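Local coordinates for protein methyltransferase type 12 (Clostridium thermocellum, PDB 3JWG) that probably methylates the 2'-oxygen of the 3'-terminal nucleotide of small RNAs with S-adenosyl-L-methionine as donor, this chain being the methyltransferase domain of bacterial Hen1, at residues A[106-111]-A[125-130]; A[134-139]-A[182-187]; A[89-92]-A[96-99]. One frame throughout, in Å; residues are numbered along the deposited sequence.

Contact 1: A[106-111]-A[125-130]; sequences ATVIEV and KVLFEF. With MG (magnesium ion), chain B.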
loop_
_atom_site.group_PDB
_atom_site.type_symbol
_atom_site.label_atom_id
_atom_site.label_comp_id
_atom_site.label_asym_id
_atom_site.label_seq_id
_atom_site.Cartn_x
_atom_site.Cartn_y
_atom_site.Cartn_z
ATOM N N ALA A 106 -6.883 -4.016 -1.184
ATOM C CA ALA A 106 -5.455 -4.255 -1.069
ATOM C C ALA A 106 -4.796 -2.881 -0.985
ATOM O O ALA A 106 -5.201 -1.944 -1.681
ATOM C CB ALA A 106 -4.928 -5.017 -2.290
ATOM N N THR A 107 -3.806 -2.760 -0.112
ATOM C CA THR A 107 -3.072 -1.510 0.043
ATOM C C THR A 107 -1.628 -1.766 -0.393
ATOM O O THR A 107 -1.062 -2.835 -0.136
ATOM C CB THR A 107 -3.111 -1.003 1.506
ATOM O OG1 THR A 107 -2.631 -2.027 2.380
ATOM C CG2 THR A 107 -4.547 -0.636 1.909
ATOM N N VAL A 108 -1.048 -0.776 -1.058
ATOM C CA VAL A 108 0.304 -0.854 -1.591
ATOM C C VAL A 108 1.007 0.453 -1.238
ATOM O O VAL A 108 0.843 1.459 -1.924
ATOM C CB VAL A 108 0.246 -1.011 -3.129
ATOM C CG1 VAL A 108 1.643 -1.172 -3.703
ATOM C CG2 VAL A 108 -0.635 -2.209 -3.488
ATOM N N ILE A 109 1.778 0.434 -0.158
ATOM C CA ILE A 109 2.472 1.627 0.305
ATOM C C ILE A 109 3.988 1.433 0.273
ATOM O O ILE A 109 4.505 0.455 0.796
ATOM C CB ILE A 109 2.029 1.970 1.744
ATOM C CG1 ILE A 109 0.501 2.015 1.808
ATOM C CG2 ILE A 109 2.644 3.300 2.185
ATOM C CD1 ILE A 109 -0.055 2.162 3.203
ATOM N N GLU A 110 4.690 2.370 -0.356
ATOM C CA GLU A 110 6.144 2.307 -0.466
ATOM C C GLU A 110 6.616 0.989 -1.072
ATOM O O GLU A 110 7.488 0.303 -0.528
ATOM C CB GLU A 110 6.775 2.529 0.909
ATOM C CG GLU A 110 6.311 3.831 1.551
ATOM C CD GLU A 110 7.009 4.133 2.864
ATOM O OE1 GLU A 110 7.073 3.237 3.735
ATOM O OE2 GLU A 110 7.484 5.276 3.025
ATOM N N VAL A 111 6.030 0.646 -2.215
ATOM C CA VAL A 111 6.378 -0.581 -2.912
ATOM C C VAL A 111 6.782 -0.361 -4.363
ATOM O O VAL A 111 7.910 -0.669 -4.744
ATOM C CB VAL A 111 5.196 -1.600 -2.926
ATOM C CG1 VAL A 111 5.543 -2.785 -3.818
ATOM C CG2 VAL A 111 4.890 -2.091 -1.518
ATOM N N LYS A 125 0.169 -7.715 -12.241
ATOM C CA LYS A 125 -0.687 -8.874 -12.474
ATOM C C LYS A 125 -1.159 -9.419 -11.135
ATOM O O LYS A 125 -2.352 -9.662 -10.931
ATOM C CB LYS A 125 0.069 -9.978 -13.217
ATOM C CG LYS A 125 0.393 -9.680 -14.667
ATOM C CD LYS A 125 1.023 -10.901 -15.323
ATOM C CE LYS A 125 1.392 -10.646 -16.776
ATOM N NZ LYS A 125 2.040 -11.854 -17.381
ATOM N N VAL A 126 -0.214 -9.615 -10.221
ATOM C CA VAL A 126 -0.541 -10.130 -8.894
ATOM C C VAL A 126 -1.600 -9.266 -8.208
ATOM O O VAL A 126 -2.541 -9.774 -7.582
ATOM C CB VAL A 126 0.711 -10.166 -7.981
ATOM C CG1 VAL A 126 0.305 -10.541 -6.554
ATOM C CG2 VAL A 126 1.723 -11.165 -8.521
ATOM N N LEU A 127 -1.445 -7.958 -8.339
ATOM C CA LEU A 127 -2.356 -7.018 -7.708
ATOM C C LEU A 127 -3.735 -6.891 -8.350
ATOM O O LEU A 127 -4.754 -7.091 -7.685
ATOM C CB LEU A 127 -1.692 -5.637 -7.643
ATOM C CG LEU A 127 -2.466 -4.474 -7.014
ATOM C CD1 LEU A 127 -3.021 -4.865 -5.653
ATOM C CD2 LEU A 127 -1.532 -3.279 -6.886
ATOM N N PHE A 128 -3.767 -6.566 -9.636
ATOM C CA PHE A 128 -5.030 -6.358 -10.332
ATOM C C PHE A 128 -5.680 -7.573 -10.988
ATOM O O PHE A 128 -6.860 -7.528 -11.329
ATOM C CB PHE A 128 -4.853 -5.249 -11.373
ATOM C CG PHE A 128 -4.402 -3.935 -10.784
ATOM C CD1 PHE A 128 -5.261 -3.186 -9.984
ATOM C CD2 PHE A 128 -3.110 -3.461 -11.013
ATOM C CE1 PHE A 128 -4.839 -1.982 -9.415
ATOM C CE2 PHE A 128 -2.677 -2.262 -10.451
ATOM C CZ PHE A 128 -3.542 -1.520 -9.649
ATOM N N GLU A 129 -4.928 -8.653 -11.159
ATOM C CA GLU A 129 -5.499 -9.848 -11.775
ATOM C C GLU A 129 -5.660 -10.983 -10.767
ATOM O O GLU A 129 -6.716 -11.601 -10.695
ATOM C CB GLU A 129 -4.637 -10.314 -12.950
ATOM C CG GLU A 129 -5.289 -11.387 -13.806
ATOM C CD GLU A 129 -4.374 -11.892 -14.903
ATOM O OE1 GLU A 129 -3.940 -11.079 -15.747
ATOM O OE2 GLU A 129 -4.091 -13.110 -14.918
ATOM N N PHE A 130 -4.615 -11.247 -9.989
ATOM C CA PHE A 130 -4.650 -12.314 -8.990
ATOM C C PHE A 130 -5.463 -11.918 -7.752
ATOM O O PHE A 130 -6.469 -12.547 -7.426
ATOM C CB PHE A 130 -3.226 -12.687 -8.562
ATOM C CG PHE A 130 -2.351 -13.187 -9.689
ATOM C CD1 PHE A 130 -0.985 -13.369 -9.489
ATOM C CD2 PHE A 130 -2.891 -13.498 -10.937
ATOM C CE1 PHE A 130 -0.165 -13.853 -10.512
ATOM C CE2 PHE A 130 -2.077 -13.985 -11.969
ATOM C CZ PHE A 130 -0.714 -14.161 -11.753
HETATM MG MG MG B . 3.942 -0.881 2.621
HETATM O O HOH W 1 2.097 -1.825 1.386
HETATM O O HOH W 2 2.313 -0.680 4.570
HETATM O O HOH W 3 5.354 0.232 4.416
#
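Ala106 and Val108 meet Leu127 in a buried, wholly apolar packing of strand against helix, within the beta-alpha-beta unit made by strand 105-109, helix 117-131 and strand 135-141 of the Rossmann-like methyltransferase fold. Residues alternate along the strand: Ala106 and Val108 turn their side chains toward the helix, while Thr107 points away, touches helix 13-27 and hydrogen-bonds Asp35. The forked end of Leu127 serves both strand residues. Its CD1 lies 3.9 Å from Ala106 CB, and its CD2 lies 3.7 Å from Val108 CG2. CG of Leu127 stands anti to the backbone N (chi1 -180°), which carries both methyls out from the helix toward the sheet. On the strand, one branch of Val108 does the touching: CG2, anti to its own carbonyl carbon. The small methyl of Ala106 suits a place where leucine packs directly on the sheet, and the branched valine suits an extended strand. On the helix, Lys125 O accepts from both Glu129 N and Phe130 N, the second bond closing a wider pi-type turn. Just beyond Val108 the chemistry changes. Ile109 O binds magnesium at 2.3 Å, with Gly37 O and three waters as further ligands, and water 1 also accepts from Ile109 N at 2.8 Å. The protein thus supplies the ion with backbone carbonyls rather than side chains, and the isoleucine side chain can pack on helix 13-27. With only methyl groups meeting, dispersion and the exclusion of water hold helix on strand without directional bonds between these side chains, while polar backbone atoms at the strand end serve the metal.

Contact 2: A[134-139]-A[182-187]; sequences QTVIVS and YGYSVR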
loop_
_atom_site.group_PDB
_atom_site.type_symbol
_atom_site.label_atom_id
_atom_site.label_comp_id
_atom_site.label_asym_id
_atom_site.label_seq_id
_atom_site.Cartn_x
_atom_site.Cartn_y
_atom_site.Cartn_z
ATOM N N GLN A 134 -12.039 -5.306 -4.663
ATOM C CA GLN A 134 -12.952 -4.252 -5.090
ATOM C C GLN A 134 -12.243 -2.896 -5.084
ATOM O O GLN A 134 -12.492 -2.052 -5.944
ATOM C CB GLN A 134 -14.170 -4.203 -4.169
ATOM C CG GLN A 134 -15.091 -3.031 -4.455
ATOM C CD GLN A 134 -15.731 -3.101 -5.829
ATOM O OE1 GLN A 134 -16.114 -2.077 -6.395
ATOM N NE2 GLN A 134 -15.864 -4.308 -6.365
ATOM N N THR A 135 -11.354 -2.698 -4.119
ATOM C CA THR A 135 -10.604 -1.443 -4.014
ATOM C C THR A 135 -9.101 -1.678 -3.873
ATOM O O THR A 135 -8.673 -2.559 -3.131
ATOM C CB THR A 135 -11.052 -0.624 -2.782
ATOM O OG1 THR A 135 -12.462 -0.372 -2.856
ATOM C CG2 THR A 135 -10.297 0.710 -2.718
ATOM N N VAL A 136 -8.304 -0.895 -4.594
ATOM C CA VAL A 136 -6.848 -0.990 -4.482
ATOM C C VAL A 136 -6.356 0.424 -4.175
ATOM O O VAL A 136 -6.746 1.378 -4.847
ATOM C CB VAL A 136 -6.178 -1.472 -5.786
ATOM C CG1 VAL A 136 -4.659 -1.441 -5.622
ATOM C CG2 VAL A 136 -6.647 -2.884 -6.134
ATOM N N ILE A 137 -5.533 0.558 -3.144
ATOM C CA ILE A 137 -4.988 1.857 -2.767
ATOM C C ILE A 137 -3.476 1.809 -2.932
ATOM O O ILE A 137 -2.800 1.021 -2.265
ATOM C CB ILE A 137 -5.320 2.197 -1.294
ATOM C CG1 ILE A 137 -6.842 2.264 -1.105
ATOM C CG2 ILE A 137 -4.677 3.524 -0.908
ATOM C CD1 ILE A 137 -7.270 2.456 0.343
ATOM N N VAL A 138 -2.947 2.636 -3.832
ATOM C CA VAL A 138 -1.503 2.677 -4.070
ATOM C C VAL A 138 -0.977 4.037 -3.647
ATOM O O VAL A 138 -1.472 5.070 -4.105
ATOM C CB VAL A 138 -1.146 2.467 -5.567
ATOM C CG1 VAL A 138 0.371 2.433 -5.734
ATOM C CG2 VAL A 138 -1.767 1.179 -6.095
ATOM N N SER A 139 0.012 4.035 -2.764
ATOM C CA SER A 139 0.616 5.272 -2.279
ATOM C C SER A 139 2.103 5.262 -2.606
ATOM O O SER A 139 2.787 4.257 -2.404
ATOM C CB SER A 139 0.422 5.396 -0.763
ATOM O OG SER A 139 1.025 6.573 -0.258
ATOM N N TYR A 182 -6.666 -3.560 -16.683
ATOM C CA TYR A 182 -7.309 -4.533 -15.805
ATOM C C TYR A 182 -8.784 -4.316 -15.453
ATOM O O TYR A 182 -9.334 -5.029 -14.616
ATOM C CB TYR A 182 -6.481 -4.673 -14.527
ATOM C CG TYR A 182 -5.144 -5.341 -14.765
ATOM C CD1 TYR A 182 -5.066 -6.707 -15.030
ATOM C CD2 TYR A 182 -3.960 -4.603 -14.755
ATOM C CE1 TYR A 182 -3.846 -7.323 -15.279
ATOM C CE2 TYR A 182 -2.731 -5.210 -15.005
ATOM C CZ TYR A 182 -2.682 -6.570 -15.264
ATOM O OH TYR A 182 -1.471 -7.180 -15.501
ATOM N N GLY A 183 -9.430 -3.342 -16.081
ATOM C CA GLY A 183 -10.841 -3.129 -15.799
ATOM C C GLY A 183 -11.167 -2.424 -14.498
ATOM O O GLY A 183 -12.162 -2.741 -13.837
ATOM N N TYR A 184 -10.331 -1.462 -14.129
ATOM C CA TYR A 184 -10.532 -0.680 -12.917
ATOM C C TYR A 184 -10.664 0.780 -13.327
ATOM O O TYR A 184 -10.231 1.171 -14.409
ATOM C CB TYR A 184 -9.317 -0.786 -11.982
ATOM C CG TYR A 184 -9.274 -1.996 -11.072
ATOM C CD1 TYR A 184 -9.667 -1.900 -9.738
ATOM C CD2 TYR A 184 -8.825 -3.226 -11.541
ATOM C CE1 TYR A 184 -9.610 -3.003 -8.885
ATOM C CE2 TYR A 184 -8.765 -4.343 -10.698
ATOM C CZ TYR A 184 -9.158 -4.223 -9.373
ATOM O OH TYR A 184 -9.088 -5.316 -8.536
ATOM N N SER A 185 -11.271 1.573 -12.455
ATOM C CA SER A 185 -11.375 3.002 -12.676
ATOM C C SER A 185 -10.445 3.530 -11.577
ATOM O O SER A 185 -10.254 2.865 -10.550
ATOM C CB SER A 185 -12.818 3.484 -12.473
ATOM O OG SER A 185 -13.286 3.170 -11.177
ATOM N N VAL A 186 -9.846 4.697 -11.775
ATOM C CA VAL A 186 -8.941 5.215 -10.756
ATOM C C VAL A 186 -9.085 6.716 -10.542
ATOM O O VAL A 186 -9.421 7.459 -11.467
ATOM C CB VAL A 186 -7.455 4.856 -11.110
ATOM C CG1 VAL A 186 -7.034 5.547 -12.392
ATOM C CG2 VAL A 186 -6.529 5.234 -9.960
ATOM N N ARG A 187 -8.866 7.149 -9.303
ATOM C CA ARG A 187 -8.941 8.562 -8.949
ATOM C C ARG A 187 -7.694 8.865 -8.131
ATOM O O ARG A 187 -7.115 7.961 -7.516
ATOM C CB ARG A 187 -10.216 8.870 -8.143
ATOM C CG ARG A 187 -10.239 8.346 -6.715
ATOM C CD ARG A 187 -11.629 8.541 -6.102
ATOM N NE ARG A 187 -11.696 8.162 -4.691
ATOM C CZ ARG A 187 -11.290 8.926 -3.683
ATOM N NH1 ARG A 187 -10.781 10.128 -3.919
ATOM N NH2 ARG A 187 -11.398 8.491 -2.428
#
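Tyr184 and Val136 form the tight part of this contact, which spans two strands of one sheet that are not neighbours: strand 202-209 runs between 135-141 and 184-191. The two strands therefore do not pair with each other, and their nearest CA atoms, those of Val136 and Val186, are 9.1 Å apart. What bridges the gap is the long side chain of Tyr184, reaching across the intervening strand. Its CE1 stands 4.0 Å from Val136 CG2, approached obliquely, and the two side chains cross at about a right angle. CG of Tyr184 lies anti to the carbonyl carbon and beside the backbone N (chi1 -84°), a setting that carries the ring toward strand 135-141. Val136 presents CG2 to the ring and also packs on Leu127 and Phe128 of helix 117-131, while Phe128 meets Tyr184 edge-to-face. Looser packing marks the Gln134 side: its carbonyl O is 4.2 Å from Tyr184 CE1, and its CB is directed away from the other segment on an exposed residue, where an amide is well placed. Farther along strand 184-191, the exposed Arg187 marks the solvent side. Before the strand, Gly183, with its positive phi, follows helix 168-182 in a Schellman motif, a place that suits glycine. A tyrosine suits this place because it is two-natured: the ring carbons lie against valine and phenylalanine, while the hydroxyl hydrogen-bonds Pro133 O. The apolar packing is thereby tied to a directional bond, which should fix how far the ring reaches.

Contact 3: A[89-92]-A[96-99]; sequences FQSS and RDKR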
loop_
_atom_site.group_PDB
_atom_site.type_symbol
_atom_site.label_atom_id
_atom_site.label_comp_id
_atom_site.label_asym_id
_atom_site.label_seq_id
_atom_site.Cartn_x
_atom_site.Cartn_y
_atom_site.Cartn_z
ATOM N N PHE A 89 2.459 -13.187 6.379
ATOM C CA PHE A 89 3.174 -14.233 5.657
ATOM C C PHE A 89 4.118 -13.647 4.617
ATOM O O PHE A 89 3.952 -12.506 4.178
ATOM C CB PHE A 89 2.199 -15.244 5.027
ATOM C CG PHE A 89 1.439 -14.732 3.835
ATOM C CD1 PHE A 89 1.972 -14.841 2.553
ATOM C CD2 PHE A 89 0.161 -14.202 3.987
ATOM C CE1 PHE A 89 1.238 -14.438 1.438
ATOM C CE2 PHE A 89 -0.582 -13.795 2.882
ATOM C CZ PHE A 89 -0.044 -13.914 1.603
ATOM N N GLN A 90 5.123 -14.430 4.243
ATOM C CA GLN A 90 6.122 -13.994 3.279
ATOM C C GLN A 90 5.734 -14.337 1.852
ATOM O O GLN A 90 5.102 -15.364 1.592
ATOM C CB GLN A 90 7.480 -14.618 3.627
ATOM C CG GLN A 90 8.654 -14.073 2.823
ATOM C CD GLN A 90 9.999 -14.570 3.331
ATOM O OE1 GLN A 90 11.052 -14.161 2.834
ATOM N NE2 GLN A 90 9.972 -15.452 4.326
ATOM N N SER A 91 6.105 -13.458 0.927
ATOM C CA SER A 91 5.821 -13.657 -0.485
ATOM C C SER A 91 6.714 -12.770 -1.335
ATOM O O SER A 91 7.069 -11.664 -0.929
ATOM C CB SER A 91 4.361 -13.338 -0.804
ATOM O OG SER A 91 4.137 -13.419 -2.205
ATOM N N SER A 92 7.068 -13.260 -2.518
ATOM C CA SER A 92 7.919 -12.511 -3.429
ATOM C C SER A 92 7.085 -11.542 -4.268
ATOM O O SER A 92 7.636 -10.736 -5.013
ATOM C CB SER A 92 8.682 -13.469 -4.348
ATOM O OG SER A 92 7.802 -14.136 -5.239
ATOM N N ARG A 96 0.977 -16.212 -8.475
ATOM C CA ARG A 96 -0.415 -16.325 -8.064
ATOM C C ARG A 96 -0.471 -17.132 -6.774
ATOM O O ARG A 96 -0.426 -18.359 -6.805
ATOM C CB ARG A 96 -1.227 -17.045 -9.144
ATOM C CG ARG A 96 -2.683 -17.297 -8.771
ATOM C CD ARG A 96 -3.551 -16.076 -9.026
ATOM N NE ARG A 96 -4.894 -16.206 -8.466
ATOM C CZ ARG A 96 -5.200 -15.989 -7.191
ATOM N NH1 ARG A 96 -4.257 -15.625 -6.329
ATOM N NH2 ARG A 96 -6.450 -16.134 -6.777
ATOM N N ASP A 97 -0.562 -16.441 -5.643
ATOM C CA ASP A 97 -0.626 -17.096 -4.341
ATOM C C ASP A 97 -2.082 -17.097 -3.880
ATOM O O ASP A 97 -2.704 -16.036 -3.757
ATOM C CB ASP A 97 0.261 -16.339 -3.347
ATOM C CG ASP A 97 0.423 -17.063 -2.027
ATOM O OD1 ASP A 97 1.534 -17.003 -1.464
ATOM O OD2 ASP A 97 -0.550 -17.677 -1.544
ATOM N N LYS A 98 -2.624 -18.290 -3.640
ATOM C CA LYS A 98 -4.009 -18.437 -3.213
ATOM C C LYS A 98 -4.354 -17.603 -1.992
ATOM O O LYS A 98 -5.512 -17.248 -1.785
ATOM C CB LYS A 98 -4.326 -19.907 -2.926
ATOM C CG LYS A 98 -4.283 -20.803 -4.153
ATOM C CD LYS A 98 -4.617 -22.242 -3.780
ATOM C CE LYS A 98 -4.399 -23.182 -4.953
ATOM N NZ LYS A 98 -4.497 -24.612 -4.532
ATOM N N ARG A 99 -3.348 -17.293 -1.189
ATOM C CA ARG A 99 -3.553 -16.513 0.022
ATOM C C ARG A 99 -3.858 -15.040 -0.256
ATOM O O ARG A 99 -4.130 -14.281 0.675
ATOM C CB ARG A 99 -2.330 -16.633 0.925
ATOM C CG ARG A 99 -2.108 -18.040 1.475
ATOM C CD ARG A 99 -0.791 -18.140 2.216
ATOM N NE ARG A 99 0.354 -17.962 1.329
ATOM C CZ ARG A 99 1.617 -17.973 1.741
ATOM N NH1 ARG A 99 1.888 -18.149 3.026
ATOM N NH2 ARG A 99 2.608 -17.810 0.871
HETATM O O HOH W 4 3.586 -15.910 -3.156
#
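Phe89, near the end of edge strand 86-90, and Ser91 just beyond it face Arg99 and Asp97 across the loop that follows, with CA atoms 9.1 Å apart for Phe89 and Arg99 and 8.3 Å for Ser91 and Asp97. An Asx turn shapes the second segment: Asp97 OD2 accepts at 2.8 Å from Arg99 N, in the short 3-10 segment that starts at Lys98. The same aspartate holds the side chain of Arg99 in a side-on salt bridge. NE donates a hydrogen bond to OD2, nearly straight (169°), and NH2 bonds OD1 at 2.7 Å on the syn lone pair, close to the guanidinium plane. Aspartate suits the place, because its short side chain can serve the backbone and the neighbouring guanidinium together. Held in this way, the guanidinium stacks over one face of the Phe89 ring, its plane turned 25° from the ring and its CZ 3.3 Å from Phe89 CD1. The bend of the arginine at chi3 (-66°) folds the chain over the ring, so that CD sits almost on the ring normal in a CH-pi contact. Phenylalanine offers a flat apolar face at the rim of the sheet, its side chain also touching Thr57 and Val59 of strand 55-60. Arginine suits the exposed side: it gives the ring an apolar cover through its methylenes and a stacked, charged guanidinium, whose charge the carboxylate probably offsets in part. Ser91 joins the two segments through solvent and also hydrogen-bonds Leu93 N. Water 4 lies 2.7 Å from Ser91 OG and donates to Asp97 OD1 at 2.9 Å.

In the fold
Contacts 1 and 2 are buried and mainly apolar, whereas contact 3 lies on the surface and depends on charge, stacking and water. All three reach the same sheet: contact 3 at the edge strand 86-90, contact 1 near its middle, and contact 2 toward the other edge strand, 184-191. The first two share a framework, since strands 105-109 and 135-141 pair directly, Val108 N lying 2.8 Å from Ile137 O, and Phe128 of contact 1 packs against Tyr182 of contact 2. Contact 3 meets contact 1 where Arg96 lies on Phe130, but does not touch contact 2, whose centre is about 20 Å from its own. Contact 1 alone includes a ligand of the magnesium ion.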